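Local structure of nucleosome assembly protein (Plasmodium falciparum, 5X7V) at residues A[77-82]-A[91-96]; A[83-88]-A[111-116]. The protein probably binds histones as a chaperone of the nucleosome assembly protein family and so takes part in assembling nucleosomes in the malaria parasite. All blocks are in the same frame, centred on the assembly; numbering follows the deposited sequence.

Interaction 1: residues A[77-82]-A[91-96]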
loop_
_atom_site.group_PDB
_atom_site.type_symbol
_atom_site.label_atom_id
_atom_site.label_comp_id
_atom_site.label_asym_id
_atom_site.label_seq_id
_atom_site.Cartn_x
_atom_site.Cartn_y
_atom_site.Cartn_z
ATOM N N VAL A 77 -12.526 16.677 19.319
ATOM C CA VAL A 77 -12.678 17.878 18.522
ATOM C C VAL A 77 -11.670 17.865 17.367
ATOM O O VAL A 77 -11.878 18.546 16.365
ATOM C CB VAL A 77 -12.487 19.186 19.367
ATOM C CG1 VAL A 77 -13.453 19.263 20.508
ATOM C CG2 VAL A 77 -11.090 19.296 19.897
ATOM N N LYS A 78 -10.593 17.089 17.497
ATOM C CA LYS A 78 -9.484 17.157 16.539
ATOM C C LYS A 78 -8.655 15.883 16.459
ATOM O O LYS A 78 -8.208 15.345 17.484
ATOM C CB LYS A 78 -8.552 18.318 16.897
ATOM C CG LYS A 78 -7.807 18.928 15.731
ATOM C CD LYS A 78 -7.695 20.437 15.901
ATOM C CE LYS A 78 -6.764 21.035 14.887
ATOM N NZ LYS A 78 -5.561 20.218 14.821
ATOM N N LEU A 79 -8.429 15.424 15.232
ATOM C CA LEU A 79 -7.596 14.257 14.984
ATOM C C LEU A 79 -6.581 14.640 13.931
ATOM O O LEU A 79 -6.955 15.199 12.901
ATOM C CB LEU A 79 -8.446 13.073 14.519
ATOM C CG LEU A 79 -7.954 11.626 14.557
ATOM C CD1 LEU A 79 -9.149 10.737 14.287
ATOM C CD2 LEU A 79 -6.869 11.375 13.533
ATOM N N ASP A 80 -5.304 14.368 14.163
ATOM C CA ASP A 80 -4.328 14.727 13.140
ATOM C C ASP A 80 -3.273 13.705 12.894
ATOM O O ASP A 80 -2.687 13.148 13.807
ATOM C CB ASP A 80 -3.664 16.054 13.460
ATOM C CG ASP A 80 -4.556 17.214 13.102
ATOM O OD1 ASP A 80 -5.482 17.481 13.899
ATOM O OD2 ASP A 80 -4.387 17.812 12.007
ATOM N N LEU A 81 -3.048 13.470 11.615
ATOM C CA LEU A 81 -1.985 12.618 11.166
ATOM C C LEU A 81 -0.843 13.529 10.782
ATOM O O LEU A 81 -1.041 14.490 10.043
ATOM C CB LEU A 81 -2.448 11.765 9.994
ATOM C CG LEU A 81 -1.438 10.796 9.421
ATOM C CD1 LEU A 81 -1.040 9.814 10.486
ATOM C CD2 LEU A 81 -2.101 10.096 8.289
ATOM N N LYS A 82 0.317 13.283 11.385
ATOM C CA LYS A 82 1.592 13.789 10.878
ATOM C C LYS A 82 2.278 12.602 10.230
ATOM O O LYS A 82 2.860 11.734 10.896
ATOM C CB LYS A 82 2.467 14.417 11.962
ATOM C CG LYS A 82 1.927 15.730 12.510
ATOM C CD LYS A 82 1.901 16.863 11.479
ATOM C CE LYS A 82 0.936 18.000 11.905
ATOM N NZ LYS A 82 0.591 18.973 10.787
ATOM N N TYR A 91 5.002 7.841 11.538
ATOM C CA TYR A 91 3.903 8.790 11.766
ATOM C C TYR A 91 3.504 9.019 13.233
ATOM O O TYR A 91 3.814 8.227 14.129
ATOM C CB TYR A 91 2.675 8.337 11.013
ATOM C CG TYR A 91 2.080 7.048 11.537
ATOM C CD1 TYR A 91 2.623 5.818 11.201
ATOM C CD2 TYR A 91 0.949 7.062 12.343
ATOM C CE1 TYR A 91 2.063 4.639 11.660
ATOM C CE2 TYR A 91 0.385 5.888 12.805
ATOM C CZ TYR A 91 0.947 4.679 12.459
ATOM O OH TYR A 91 0.378 3.513 12.923
ATOM N N LYS A 92 2.772 10.107 13.440
ATOM C CA LYS A 92 2.339 10.546 14.756
ATOM C C LYS A 92 0.859 10.965 14.700
ATOM O O LYS A 92 0.490 11.891 13.970
ATOM C CB LYS A 92 3.212 11.707 15.228
ATOM C CG LYS A 92 3.161 11.970 16.706
ATOM C CD LYS A 92 3.170 13.456 17.006
ATOM C CE LYS A 92 4.429 14.138 16.512
ATOM N NZ LYS A 92 5.604 13.909 17.445
ATOM N N ILE A 93 0.003 10.288 15.456
ATOM C CA ILE A 93 -1.406 10.654 15.469
ATOM C C ILE A 93 -1.775 11.296 16.805
ATOM O O ILE A 93 -1.358 10.835 17.865
ATOM C CB ILE A 93 -2.302 9.452 15.197
ATOM C CG1 ILE A 93 -2.052 8.901 13.799
ATOM C CG2 ILE A 93 -3.737 9.838 15.284
ATOM C CD1 ILE A 93 -2.836 7.652 13.518
ATOM N N THR A 94 -2.560 12.367 16.730
ATOM C CA THR A 94 -2.831 13.242 17.856
ATOM C C THR A 94 -4.343 13.443 18.035
ATOM O O THR A 94 -5.026 13.940 17.146
ATOM C CB THR A 94 -2.107 14.605 17.653
ATOM O OG1 THR A 94 -0.695 14.388 17.543
ATOM C CG2 THR A 94 -2.381 15.576 18.792
ATOM N N PHE A 95 -4.856 13.033 19.192
ATOM C CA PHE A 95 -6.272 13.205 19.544
ATOM C C PHE A 95 -6.434 14.389 20.492
ATOM O O PHE A 95 -5.844 14.401 21.560
ATOM C CB PHE A 95 -6.840 11.942 20.210
ATOM C CG PHE A 95 -6.971 10.758 19.287
ATOM C CD1 PHE A 95 -5.940 10.386 18.445
ATOM C CD2 PHE A 95 -8.116 9.983 19.296
ATOM C CE1 PHE A 95 -6.068 9.302 17.625
ATOM C CE2 PHE A 95 -8.240 8.891 18.464
ATOM C CZ PHE A 95 -7.219 8.557 17.629
ATOM N N ILE A 96 -7.211 15.392 20.104
ATOM C CA ILE A 96 -7.442 16.507 21.014
ATOM C C ILE A 96 -8.907 16.521 21.441
ATOM O O ILE A 96 -9.805 16.564 20.600
ATOM C CB ILE A 96 -7.061 17.881 20.394
ATOM C CG1 ILE A 96 -5.725 17.794 19.647
ATOM C CG2 ILE A 96 -6.958 18.925 21.474
ATOM C CD1 ILE A 96 -5.274 19.079 19.069
#

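Interaction 2: residues A[83-88]-A[111-116]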
loop_
_atom_site.group_PDB
_atom_site.type_symbol
_atom_site.label_atom_id
_atom_site.label_comp_id
_atom_site.label_asym_id
_atom_site.label_seq_id
_atom_site.Cartn_x
_atom_site.Cartn_y
_atom_site.Cartn_z
ATOM N N ASP A 83 2.162 12.569 8.914
ATOM C CA ASP A 83 2.628 11.448 8.139
ATOM C C ASP A 83 3.990 11.725 7.548
ATOM O O ASP A 83 4.463 12.870 7.539
ATOM C CB ASP A 83 1.632 11.131 7.031
ATOM C CG ASP A 83 1.724 9.707 6.579
ATOM O OD1 ASP A 83 2.773 9.092 6.888
ATOM O OD2 ASP A 83 0.770 9.209 5.925
ATOM N N ASN A 84 4.613 10.654 7.072
ATOM C CA ASN A 84 5.874 10.733 6.332
ATOM C C ASN A 84 6.943 11.627 6.987
ATOM O O ASN A 84 7.343 12.650 6.415
ATOM C CB ASN A 84 5.605 11.237 4.904
ATOM C CG ASN A 84 4.400 10.563 4.247
ATOM O OD1 ASN A 84 4.312 9.323 4.163
ATOM N ND2 ASN A 84 3.462 11.385 3.774
ATOM N N MET A 85 7.386 11.256 8.183
ATOM C CA MET A 85 8.400 12.033 8.884
ATOM C C MET A 85 9.764 11.414 8.605
ATOM O O MET A 85 10.743 12.098 8.287
ATOM C CB MET A 85 8.110 12.062 10.381
ATOM C CG MET A 85 6.624 12.227 10.727
ATOM S SD MET A 85 6.343 11.850 12.475
ATOM C CE MET A 85 7.089 10.218 12.561
ATOM N N ASP A 86 9.802 10.096 8.755
ATOM C CA ASP A 86 10.859 9.271 8.210
ATOM C C ASP A 86 10.520 8.931 6.776
ATOM O O ASP A 86 9.376 9.073 6.339
ATOM C CB ASP A 86 11.028 7.992 9.017
ATOM C CG ASP A 86 11.546 8.265 10.408
ATOM O OD1 ASP A 86 12.065 9.388 10.626
ATOM O OD2 ASP A 86 11.440 7.372 11.285
ATOM N N ASN A 87 11.532 8.487 6.049
ATOM C CA ASN A 87 11.338 7.836 4.767
ATOM C C ASN A 87 11.183 6.320 4.982
ATOM O O ASN A 87 11.663 5.504 4.197
ATOM C CB ASN A 87 12.516 8.153 3.859
ATOM C CG ASN A 87 12.088 8.503 2.485
ATOM O OD1 ASN A 87 11.234 7.826 1.898
ATOM N ND2 ASN A 87 12.625 9.613 1.965
ATOM N N ASN A 88 10.493 5.961 6.062
ATOM C CA ASN A 88 10.472 4.597 6.559
ATOM C C ASN A 88 9.087 4.182 6.995
ATOM O O ASN A 88 8.897 3.099 7.545
ATOM C CB ASN A 88 11.444 4.469 7.724
ATOM C CG ASN A 88 12.883 4.577 7.280
ATOM O OD1 ASN A 88 13.483 5.649 7.353
ATOM N ND2 ASN A 88 13.466 3.452 6.885
ATOM N N VAL A 111 -1.296 11.544 22.391
ATOM C CA VAL A 111 -0.436 11.341 21.228
ATOM C C VAL A 111 0.094 9.918 21.174
ATOM O O VAL A 111 0.304 9.272 22.188
ATOM C CB VAL A 111 0.769 12.328 21.192
ATOM C CG1 VAL A 111 0.296 13.757 20.994
ATOM C CG2 VAL A 111 1.589 12.212 22.462
ATOM N N LYS A 112 0.277 9.418 19.968
ATOM C CA LYS A 112 1.038 8.197 19.781
ATOM C C LYS A 112 1.928 8.346 18.558
ATOM O O LYS A 112 1.448 8.551 17.447
ATOM C CB LYS A 112 0.127 6.990 19.646
ATOM C CG LYS A 112 0.869 5.690 19.688
ATOM C CD LYS A 112 -0.103 4.544 19.601
ATOM C CE LYS A 112 0.636 3.236 19.742
ATOM N NZ LYS A 112 -0.269 2.085 19.917
ATOM N N HIS A 113 3.229 8.262 18.794
ATOM C CA HIS A 113 4.247 8.455 17.780
ATOM C C HIS A 113 4.895 7.093 17.518
ATOM O O HIS A 113 5.329 6.410 18.439
ATOM C CB HIS A 113 5.245 9.523 18.257
ATOM C CG HIS A 113 6.378 9.784 17.320
ATOM N ND1 HIS A 113 7.318 10.768 17.547
ATOM C CD2 HIS A 113 6.739 9.180 16.163
ATOM C CE1 HIS A 113 8.204 10.762 16.567
ATOM N NE2 HIS A 113 7.876 9.803 15.715
ATOM N N VAL A 114 4.942 6.705 16.250
ATOM C CA VAL A 114 5.329 5.355 15.847
ATOM C C VAL A 114 6.458 5.312 14.813
ATOM O O VAL A 114 6.456 6.106 13.866
ATOM C CB VAL A 114 4.099 4.624 15.267
ATOM C CG1 VAL A 114 4.475 3.274 14.719
ATOM C CG2 VAL A 114 3.009 4.528 16.322
ATOM N N THR A 115 7.408 4.389 14.972
ATOM C CA THR A 115 8.351 4.126 13.887
ATOM C C THR A 115 8.328 2.671 13.492
ATOM O O THR A 115 7.586 1.884 14.062
ATOM C CB THR A 115 9.806 4.495 14.245
ATOM O OG1 THR A 115 10.256 3.683 15.333
ATOM C CG2 THR A 115 9.905 5.964 14.619
ATOM N N PHE A 116 9.148 2.342 12.494
ATOM C CA PHE A 116 9.391 0.965 12.035
ATOM C C PHE A 116 10.895 0.740 11.816
ATOM O O PHE A 116 11.623 1.674 11.424
ATOM C CB PHE A 116 8.620 0.661 10.737
ATOM C CG PHE A 116 7.139 0.856 10.855
ATOM C CD1 PHE A 116 6.310 -0.209 11.152
ATOM C CD2 PHE A 116 6.570 2.109 10.691
ATOM C CE1 PHE A 116 4.929 -0.024 11.277
ATOM C CE2 PHE A 116 5.193 2.294 10.828
ATOM C CZ PHE A 116 4.377 1.235 11.111
#

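Interaction 1: residues A[77-82]-A[91-96]
Strands 77-82 and 91-96 form an antiparallel beta hairpin that opens with a classic beta bulge, where Val77 and Lys78 both face Ile96. Ile96 O accepts from two backbone donors, Val77 N at 3.0 Å and Lys78 N at 3.2 Å, and neither bond is straight; Ile96 N returns a nearly linear one to Lys78 O (2.8 Å, 173° at the hydrogen). Beyond the bulge the pairing is regular, Asp80 with Thr94 and Lys82 with Lys92, each pair exchanging two backbone hydrogen bonds. Leu79, Leu81, Ile93 and Phe95 share one face of the sheet. Leu81, its CG trans to N (chi1 -179°), brings CD1 across to Ile93 CG1, 3.6 Å away, and the same methyl lies 3.9 Å from Tyr91 CD2. Leu79 CG sits over one face of the Phe95 ring, offset toward its rim, while Leu79 CD2 meets Ile93 CG2. Trp181 and helix 172-180 pack on this apolar side. On the other face, Lys78 and Ile96 run side by side, CB to CB 3.8 Å, and the bent lysine chain brings NZ to 2.9 Å from Asp80 OD1, above the carboxylate plane, in a salt bridge along its own strand. Helix 2-45 passes on this side, touching Asp80 and Lys82. This is the first hairpin of the four-stranded antiparallel sheet in the NAP-family domain.

Interaction 2: residues A[83-88]-A[111-116]
Met85, Asn88 and Phe116 carry most of this surface contact, in which the loop of the beta hairpin formed by strands 76-82 and 91-97 reaches past its second strand to strand 109-116, the next in the antiparallel sheet. No hydrogen bond joins segments 83-88 and 111-116; the touch consists of van der Waals contacts and one sulfur-aromatic approach. Met85 sends its side chain toward the strand, extended at chi2 (166°) and then bent at chi3 (-54°), which brings the terminal methyl obliquely to the imidazole of His113, at NE2. The sulfur, Met85 SD, stands 4.7 Å from the centroid of that ring and 34° off its normal, an oblique Met-aromatic approach. The His113 imidazole lies beside its own carbonyl carbon, and the ring's end comes nearer the loop; the other ring nitrogen, ND1, away from Met85, is hydrogen-bonded to Glu125 of strand 121-126, a bond that would restrain the turn of the ring beside the methionine. Farther along the loop, Asn88 meets Phe116 through its backbone: Asn88 O is 4.0 Å from Phe116 CB and equally far from CD2 of the same residue. The Phe116 side chain also touches Tyr91 and Glu174, so the loop meets a residue that already packs against strand 91-97 and helix 172-180. Between these two points Asp86 adds a lighter touch, its OD2 lying 3.9 Å from Thr115 CG2 while that oxygen is hydrogen-bonded to Ser90 OG. At the methionine end, Met85 CE comes within 3.3 Å of His113 NE2.

Interaction 1 joins neighbouring strands, whereas interaction 2 brings the loop between those strands to the third strand, 109-116. Strand 91-97, one side of interaction 1, also pairs with strand 109-116, through Tyr91 O to Val114 N and Ile93 N to Lys112 O. The chemistry follows the place: interaction 1 is partly buried, with repeated backbone hydrogen bonds and an apolar face packed under helix 172-180, while interaction 2 is a surface contact of about a third the buried area, without hydrogen bonds between its segments. Their side chains also meet directly, Lys92 CG against His113 CB, on the same imidazole-bearing residue that Met85 approaches.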